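Local coordinates for phosphotriesterase, putative (Deinococcus radiodurans, PDB 4J35), which probably hydrolyses lactones with a pair of divalent metal ions in a TIM-barrel active site and has been engineered for organophosphate hydrolysis, at residues M123-E127 and V128-I132; T152-E155 and Q156-R160; L297-L300 and R301-I305. The protein carries 7 engineered substitutions. One frame throughout, in Å; residues are numbered along the deposited sequence.

All three contacts are local, each along one helix or its end on the outside of a TIM barrel. Contacts 1 and 2 belong to successive helices, 116-129 and 153-169, that pack together: Met124 CE of contact 1 lies 4.0 Å from Phe158 O of contact 2. Contact 3 closes helix 291-303 on the opposite side of the chain's centre, about 40 Å from contact 1 between centres. Contact 2 opens a helix, with a capping box and aromatic packing, and is the one near the metal site; contacts 1 and 3 end helices at a glycine. Contact 1 relies on carbonyls that take two donors, with one long ion pair. Each is partly buried, but contact 3 has more exposed residues, and charged pairs dominate its surface.

Contact 1: residues M123-E127 and V128-I132; sequences MMRTE and VTEGI
Thr129 turns back on Arg125 at the end of helix 116-129, and its side chain can be followed atom by atom. Thr129 CB lies 3.4 Å from Arg125 O; its CG2 comes 3.2 Å from Arg125 O and also nears Arg125 CG. Thr129 OG1 sits between the backbone N and the carbonyl carbon (chi1 71°), which lets it donate to Arg125 O at 2.9 Å from above the carbonyl plane. Thr129 N also donates to Arg125 O, so two bonds grip one acceptor. With an alanine here, Arg125 O would probably keep only the backbone N-H of this residue, and the methyl contact with Arg125 CG would go. Arg125 NH1 reaches Glu130 OE2 in a long 4.0 Å salt bridge, guanidinium and carboxylate planes 41° apart; the stronger partner of Arg125 is Glu122, met through NH2. Thr126 O accepts from both Glu130 N and Gly131 N, at 2.8 and 2.9 Å, as the chain leaves the helix with positive phi at Gly131. Ile132 CG1 then packs at 3.8 Å on Glu127 CB, while the Glu127 carboxylate is held by Arg74, Thr94 and Asn70. The helix end thus rests on doubly used carbonyl oxygens, with the long ion pair probably adding little.

Contact 2: residues T152-E155 and Q156-R160; sequences TPYE and QLFFR
Tyr154 and Phe158, one turn apart, meet as a T-shaped pair: the edge of Phe158 points at the face of Tyr154, centroids 5.3 Å apart and planes at 85°. Between the rings, Phe158 CE1 comes closest, 3.6 Å from Tyr154 CZ and displaced toward the rim of the tyrosine ring, while Phe158 CZ lies near Tyr154 OH. With CG opposite its backbone N (chi1 -179°), the Tyr154 ring swings outward from the helix, and Leu157 and Phe158 come up to it. There Leu157 CD1 reaches Tyr154 CD1 at 3.5 Å, the two side chains crossing at about a right angle. Helix 105-113 touches the same tyrosine through Phe107 and Lys108, and Ile120 of helix 116-129 packs on Leu157 and Phe158.

The first turn of helix 153-169 is closed by a capping box. Thr152, the N-cap, accepts from Glu155 N through OG1 at 3.2 Å, and its own N donates to Glu155 OE1 at 2.9 Å, meeting the carboxylate from above its plane. Glu155 is buried: CG stands opposite the carbonyl carbon (chi1 -78°) and the chain runs on extended, bringing OE2 to Ser147 OG and Glu99 N. Its side chain lies about 8 Å from that of His176, a metal ligand.

Phe159 presents CD1, at the ring's edge, to Glu155 O at 3.4 Å, and packs on Leu189 and Leu190 of helix 183-192. A water lies unusually close to Pro153 O and accepts from Arg160 NH2, while Arg160 NE pairs with Glu117.

Contact 3: residues L297-L300 and R301-I305; sequences LPDL and RRRGI
Asp299 divides its carboxylate between Arg302 and Arg303 in a salt-bridge network. Asp299 OD1 takes Arg302 NH2 at 2.8 Å on its syn side, with a weak second bond from Arg302 NE; the two side chains lie side by side and point the same way. Arg303 crosses obliquely, its NE giving Asp299 OD2 a nearly straight bond of 2.9 Å from above the carboxylate plane, and NH2 adding a weak one. The aspartate torsion, CG opposite the backbone N (chi1 -173°), puts the carboxylate out to the side of the helix, where both arginine side chains reach it. The carboxylate and guanidinium planes are turned 55° apart for Arg302 and 75° for Arg303.

Among backbone bonds, Arg301 N and Arg302 N continue the helix to Leu297 O and Pro298 O. Gly304, with positive phi, ends helix 291-303 in a Schellman motif, and Ile305 N returns to Leu300 O at 3.0 Å. Arg301, bent twice along its chain, folds over this turn so that NH1 donates to Ile305 O at 2.8 Å, with NE paired to Glu307 of the next helix.

The apolar part is small: Leu300 CB and Ile305 CB lie 3.9 Å apart, with Val310 of helix 307-322 and Leu251 of helix 240-251 touching Ile305.

Two arginines sharing one aspartate would probably keep it ionised, tying three side chains together at the helix end, while Leu300 and Ile305 turn hydrocarbon to the neighbouring helices.

Contact 1: residues M123-E127 and V128-I132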
loop_
_atom_site.group_PDB
_atom_site.type_symbol
_atom_site.label_atom_id
_atom_site.label_comp_id
_atom_site.label_asym_id
_atom_site.label_seq_id
_atom_site.Cartn_x
_atom_site.Cartn_y
_atom_site.Cartn_z
ATOM N N MET A 123 -10.613 -15.626 6.565
ATOM C CA MET A 123 -9.223 -15.214 6.846
ATOM C C MET A 123 -9.142 -13.707 7.055
ATOM O O MET A 123 -8.533 -13.200 8.023
ATOM C CB MET A 123 -8.311 -15.651 5.689
ATOM C CG MET A 123 -6.911 -15.043 5.743
ATOM S SD MET A 123 -5.993 -15.452 4.234
ATOM C CE MET A 123 -6.581 -14.103 3.206
ATOM N N MET A 124 -9.714 -12.943 6.140
ATOM C CA MET A 124 -9.622 -11.505 6.281
ATOM C C MET A 124 -10.285 -11.064 7.577
ATOM O O MET A 124 -9.724 -10.265 8.320
ATOM C CB MET A 124 -10.273 -10.807 5.097
ATOM C CG MET A 124 -9.472 -10.899 3.816
ATOM S SD MET A 124 -10.409 -10.207 2.429
ATOM C CE MET A 124 -9.155 -10.325 1.145
ATOM N N ARG A 125 -11.477 -11.599 7.851
ATOM C CA ARG A 125 -12.245 -11.134 8.993
ATOM C C ARG A 125 -11.469 -11.424 10.263
ATOM O O ARG A 125 -11.381 -10.578 11.147
ATOM C CB ARG A 125 -13.613 -11.821 9.062
ATOM C CG ARG A 125 -14.469 -11.279 10.225
ATOM C CD ARG A 125 -15.723 -12.086 10.469
ATOM N NE ARG A 125 -15.454 -13.515 10.639
ATOM C CZ ARG A 125 -14.934 -14.064 11.736
ATOM N NH1 ARG A 125 -14.604 -13.308 12.781
ATOM N NH2 ARG A 125 -14.728 -15.381 11.791
ATOM N N THR A 126 -10.894 -12.625 10.338
ATOM C CA THR A 126 -10.174 -13.064 11.529
ATOM C C THR A 126 -8.927 -12.210 11.744
ATOM O O THR A 126 -8.589 -11.820 12.876
ATOM C CB THR A 126 -9.746 -14.544 11.420
ATOM O OG1 THR A 126 -10.910 -15.378 11.335
ATOM C CG2 THR A 126 -8.886 -14.964 12.619
ATOM N N GLU A 127 -8.228 -11.902 10.660
ATOM C CA GLU A 127 -6.984 -11.154 10.817
ATOM C C GLU A 127 -7.251 -9.676 11.166
ATOM O O GLU A 127 -6.445 -9.041 11.841
ATOM C CB GLU A 127 -6.078 -11.340 9.585
ATOM C CG GLU A 127 -5.577 -12.775 9.435
ATOM C CD GLU A 127 -4.529 -12.957 8.329
ATOM O OE1 GLU A 127 -4.540 -12.179 7.349
ATOM O OE2 GLU A 127 -3.691 -13.875 8.470
ATOM N N VAL A 128 -8.385 -9.141 10.732
ATOM C CA VAL A 128 -8.779 -7.763 11.051
ATOM C C VAL A 128 -9.351 -7.652 12.481
ATOM O O VAL A 128 -9.121 -6.652 13.182
ATOM C CB VAL A 128 -9.893 -7.272 10.057
ATOM C CG1 VAL A 128 -10.677 -6.081 10.616
ATOM C CG2 VAL A 128 -9.294 -6.933 8.696
ATOM N N THR A 129 -10.142 -8.644 12.892
ATOM C CA THR A 129 -10.879 -8.541 14.154
ATOM C C THR A 129 -10.160 -9.221 15.324
ATOM O O THR A 129 -10.263 -8.737 16.449
ATOM C CB THR A 129 -12.336 -9.076 14.048
ATOM O OG1 THR A 129 -12.325 -10.497 13.913
ATOM C CG2 THR A 129 -13.065 -8.459 12.873
ATOM N N GLU A 130 -9.392 -10.284 15.055
ATOM C CA GLU A 130 -8.785 -11.098 16.127
ATOM C C GLU A 130 -7.274 -11.114 16.135
ATOM O O GLU A 130 -6.647 -10.905 17.171
ATOM C CB GLU A 130 -9.207 -12.559 16.020
ATOM C CG GLU A 130 -10.675 -12.814 16.200
ATOM C CD GLU A 130 -10.987 -14.299 16.066
ATOM O OE1 GLU A 130 -10.149 -15.129 16.508
ATOM O OE2 GLU A 130 -12.056 -14.630 15.501
ATOM N N GLY A 131 -6.675 -11.441 14.998
ATOM C CA GLY A 131 -5.235 -11.367 14.916
ATOM C C GLY A 131 -4.645 -12.280 13.865
ATOM O O GLY A 131 -5.329 -13.110 13.267
ATOM N N ILE A 132 -3.350 -12.109 13.650
ATOM C CA ILE A 132 -2.655 -12.828 12.607
ATOM C C ILE A 132 -1.774 -13.910 13.205
ATOM O O ILE A 132 -0.958 -13.644 14.079
ATOM C CB ILE A 132 -1.783 -11.867 11.782
ATOM C CG1 ILE A 132 -2.678 -10.801 11.136
ATOM C CG2 ILE A 132 -0.974 -12.656 10.763
ATOM C CD1 ILE A 132 -1.979 -9.548 10.717
#

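Contact 2: residues T152-E155 and Q156-R160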
loop_
_atom_site.group_PDB
_atom_site.type_symbol
_atom_site.label_atom_id
_atom_site.label_comp_id
_atom_site.label_asym_id
_atom_site.label_seq_id
_atom_site.Cartn_x
_atom_site.Cartn_y
_atom_site.Cartn_z
ATOM N N THR A 152 -9.423 -10.410 -12.764
ATOM C CA THR A 152 -9.760 -11.795 -13.149
ATOM C C THR A 152 -10.770 -12.432 -12.194
ATOM O O THR A 152 -10.922 -11.987 -11.065
ATOM C CB THR A 152 -8.507 -12.682 -13.207
ATOM O OG1 THR A 152 -8.054 -12.960 -11.878
ATOM C CG2 THR A 152 -7.409 -12.021 -14.002
ATOM N N PRO A 153 -11.472 -13.490 -12.641
ATOM C CA PRO A 153 -12.460 -14.122 -11.759
ATOM C C PRO A 153 -11.865 -14.585 -10.416
ATOM O O PRO A 153 -12.504 -14.464 -9.370
ATOM C CB PRO A 153 -12.965 -15.310 -12.587
ATOM C CG PRO A 153 -11.951 -15.490 -13.680
ATOM C CD PRO A 153 -11.417 -14.139 -13.961
ATOM N N TYR A 154 -10.663 -15.116 -10.460
ATOM C CA TYR A 154 -9.911 -15.429 -9.256
ATOM C C TYR A 154 -9.653 -14.213 -8.336
ATOM O O TYR A 154 -9.893 -14.260 -7.138
ATOM C CB TYR A 154 -8.579 -16.006 -9.654
ATOM C CG TYR A 154 -7.757 -16.372 -8.468
ATOM C CD1 TYR A 154 -8.242 -17.258 -7.524
ATOM C CD2 TYR A 154 -6.506 -15.844 -8.290
ATOM C CE1 TYR A 154 -7.493 -17.601 -6.433
ATOM C CE2 TYR A 154 -5.745 -16.176 -7.198
ATOM C CZ TYR A 154 -6.243 -17.077 -6.288
ATOM O OH TYR A 154 -5.502 -17.409 -5.191
ATOM N N GLU A 155 -9.119 -13.148 -8.894
ATOM C CA GLU A 155 -8.967 -11.896 -8.149
ATOM C C GLU A 155 -10.314 -11.417 -7.588
ATOM O O GLU A 155 -10.384 -10.867 -6.496
ATOM C CB GLU A 155 -8.331 -10.853 -9.056
ATOM C CG GLU A 155 -6.821 -11.046 -9.215
ATOM C CD GLU A 155 -6.280 -10.496 -10.524
ATOM O OE1 GLU A 155 -7.039 -9.811 -11.239
ATOM O OE2 GLU A 155 -5.087 -10.734 -10.828
ATOM N N GLN A 156 -11.409 -11.664 -8.290
ATOM C CA GLN A 156 -12.675 -11.134 -7.815
ATOM C C GLN A 156 -13.149 -11.820 -6.543
ATOM O O GLN A 156 -13.905 -11.254 -5.760
ATOM C CB GLN A 156 -13.731 -11.177 -8.910
ATOM C CG GLN A 156 -13.431 -10.167 -10.005
ATOM C CD GLN A 156 -14.603 -9.983 -10.927
ATOM O OE1 GLN A 156 -15.739 -9.848 -10.473
ATOM N NE2 GLN A 156 -14.342 -9.997 -12.230
ATOM N N LEU A 157 -12.673 -13.031 -6.320
ATOM C CA LEU A 157 -12.996 -13.728 -5.088
ATOM C C LEU A 157 -12.610 -12.832 -3.930
ATOM O O LEU A 157 -13.361 -12.714 -2.971
ATOM C CB LEU A 157 -12.214 -15.045 -5.001
ATOM C CG LEU A 157 -12.536 -16.060 -6.113
ATOM C CD1 LEU A 157 -11.486 -17.147 -6.140
ATOM C CD2 LEU A 157 -13.899 -16.663 -5.912
ATOM N N PHE A 158 -11.404 -12.250 -4.026
ATOM C CA PHE A 158 -10.851 -11.431 -2.970
ATOM C C PHE A 158 -11.590 -10.100 -2.864
ATOM O O PHE A 158 -11.856 -9.641 -1.766
ATOM C CB PHE A 158 -9.341 -11.208 -3.181
ATOM C CG PHE A 158 -8.528 -12.517 -3.143
ATOM C CD1 PHE A 158 -8.409 -13.316 -4.270
ATOM C CD2 PHE A 158 -7.873 -12.923 -1.972
ATOM C CE1 PHE A 158 -7.663 -14.528 -4.225
ATOM C CE2 PHE A 158 -7.163 -14.132 -1.927
ATOM C CZ PHE A 158 -7.047 -14.916 -3.061
ATOM N N PHE A 159 -11.926 -9.491 -3.999
ATOM C CA PHE A 159 -12.710 -8.255 -3.969
ATOM C C PHE A 159 -14.035 -8.478 -3.250
ATOM O O PHE A 159 -14.457 -7.630 -2.445
ATOM C CB PHE A 159 -12.930 -7.678 -5.386
ATOM C CG PHE A 159 -11.748 -6.896 -5.929
ATOM C CD1 PHE A 159 -10.539 -7.525 -6.211
ATOM C CD2 PHE A 159 -11.850 -5.527 -6.167
ATOM C CE1 PHE A 159 -9.447 -6.824 -6.706
ATOM C CE2 PHE A 159 -10.756 -4.807 -6.663
ATOM C CZ PHE A 159 -9.559 -5.448 -6.932
ATOM N N ARG A 160 -14.710 -9.600 -3.512
ATOM C CA ARG A 160 -16.027 -9.783 -2.891
ATOM C C ARG A 160 -15.870 -10.111 -1.418
ATOM O O ARG A 160 -16.635 -9.635 -0.596
ATOM C CB ARG A 160 -16.875 -10.882 -3.617
ATOM C CG ARG A 160 -17.220 -10.518 -5.073
ATOM C CD ARG A 160 -18.260 -11.471 -5.705
ATOM N NE ARG A 160 -17.741 -12.810 -5.926
ATOM C CZ ARG A 160 -17.099 -13.210 -7.021
ATOM N NH1 ARG A 160 -16.869 -12.371 -8.023
ATOM N NH2 ARG A 160 -16.683 -14.465 -7.122
HETATM O O HOH W 1 -14.945 -15.031 -9.191
#

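Contact 3: residues L297-L300 and R301-I305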
loop_
_atom_site.group_PDB
_atom_site.type_symbol
_atom_site.label_atom_id
_atom_site.label_comp_id
_atom_site.label_asym_id
_atom_site.label_seq_id
_atom_site.Cartn_x
_atom_site.Cartn_y
_atom_site.Cartn_z
ATOM N N LEU A 297 7.324 17.189 -1.600
ATOM C CA LEU A 297 6.495 18.215 -0.985
ATOM C C LEU A 297 7.006 19.646 -1.233
ATOM O O LEU A 297 6.241 20.570 -1.485
ATOM C CB LEU A 297 6.307 17.937 0.516
ATOM C CG LEU A 297 5.714 16.569 0.874
ATOM C CD1 LEU A 297 5.428 16.478 2.372
ATOM C CD2 LEU A 297 4.432 16.232 0.054
ATOM N N PRO A 298 8.330 19.851 -1.154
ATOM C CA PRO A 298 8.828 21.208 -1.359
ATOM C C PRO A 298 8.635 21.578 -2.807
ATOM O O PRO A 298 8.462 22.741 -3.162
ATOM C CB PRO A 298 10.356 21.084 -1.043
ATOM C CG PRO A 298 10.459 19.922 -0.143
ATOM C CD PRO A 298 9.352 18.937 -0.615
ATOM N N ASP A 299 8.681 20.577 -3.672
ATOM C CA ASP A 299 8.531 20.887 -5.077
ATOM C C ASP A 299 7.034 21.274 -5.345
ATOM O O ASP A 299 6.770 22.174 -6.108
ATOM C CB ASP A 299 8.958 19.726 -5.949
ATOM C CG ASP A 299 8.977 20.094 -7.403
ATOM O OD1 ASP A 299 9.800 20.945 -7.779
ATOM O OD2 ASP A 299 8.158 19.553 -8.166
ATOM N N LEU A 300 6.099 20.633 -4.666
ATOM C CA LEU A 300 4.677 21.014 -4.837
ATOM C C LEU A 300 4.440 22.445 -4.318
ATOM O O LEU A 300 3.787 23.247 -4.979
ATOM C CB LEU A 300 3.766 20.032 -4.116
ATOM C CG LEU A 300 3.740 18.623 -4.706
ATOM C CD1 LEU A 300 2.952 17.703 -3.796
ATOM C CD2 LEU A 300 3.141 18.643 -6.117
ATOM N N ARG A 301 4.981 22.760 -3.140
ATOM C CA ARG A 301 4.901 24.115 -2.600
ATOM C C ARG A 301 5.497 25.133 -3.577
ATOM O O ARG A 301 4.891 26.188 -3.845
ATOM C CB ARG A 301 5.588 24.193 -1.233
ATOM C CG ARG A 301 4.839 23.415 -0.166
ATOM C CD ARG A 301 3.517 24.129 0.182
ATOM N NE ARG A 301 3.768 25.426 0.820
ATOM C CZ ARG A 301 3.489 26.631 0.329
ATOM N NH1 ARG A 301 2.916 26.798 -0.855
ATOM N NH2 ARG A 301 3.816 27.697 1.049
ATOM N N ARG A 302 6.689 24.831 -4.093
ATOM C CA ARG A 302 7.274 25.664 -5.134
ATOM C C ARG A 302 6.298 25.890 -6.291
ATOM O O ARG A 302 6.276 26.965 -6.886
ATOM C CB ARG A 302 8.519 25.061 -5.713
ATOM C CG ARG A 302 9.265 26.024 -6.621
ATOM C CD ARG A 302 10.488 25.368 -7.326
ATOM N NE ARG A 302 10.109 24.128 -8.022
ATOM C CZ ARG A 302 9.310 24.069 -9.095
ATOM N NH1 ARG A 302 8.804 25.179 -9.623
ATOM N NH2 ARG A 302 9.008 22.898 -9.649
ATOM N N ARG A 303 5.539 24.858 -6.630
ATOM C CA ARG A 303 4.643 24.905 -7.785
ATOM C C ARG A 303 3.368 25.689 -7.541
ATOM O O ARG A 303 2.618 25.916 -8.484
ATOM C CB ARG A 303 4.244 23.493 -8.201
ATOM C CG ARG A 303 5.298 22.745 -8.978
ATOM C CD ARG A 303 4.891 21.303 -9.174
ATOM N NE ARG A 303 5.966 20.512 -9.771
ATOM C CZ ARG A 303 6.009 20.101 -11.036
ATOM N NH1 ARG A 303 5.023 20.369 -11.883
ATOM N NH2 ARG A 303 7.045 19.388 -11.452
ATOM N N GLY A 304 3.100 26.062 -6.291
ATOM C CA GLY A 304 1.881 26.788 -5.959
ATOM C C GLY A 304 0.856 25.955 -5.195
ATOM O O GLY A 304 -0.225 26.429 -4.831
ATOM N N ILE A 305 1.181 24.696 -4.931
ATOM C CA ILE A 305 0.329 23.903 -4.067
ATOM C C ILE A 305 0.459 24.469 -2.665
ATOM O O ILE A 305 1.553 24.825 -2.253
ATOM C CB ILE A 305 0.715 22.419 -4.127
ATOM C CG1 ILE A 305 0.647 21.928 -5.582
ATOM C CG2 ILE A 305 -0.150 21.603 -3.174
ATOM C CD1 ILE A 305 -0.717 22.265 -6.300
#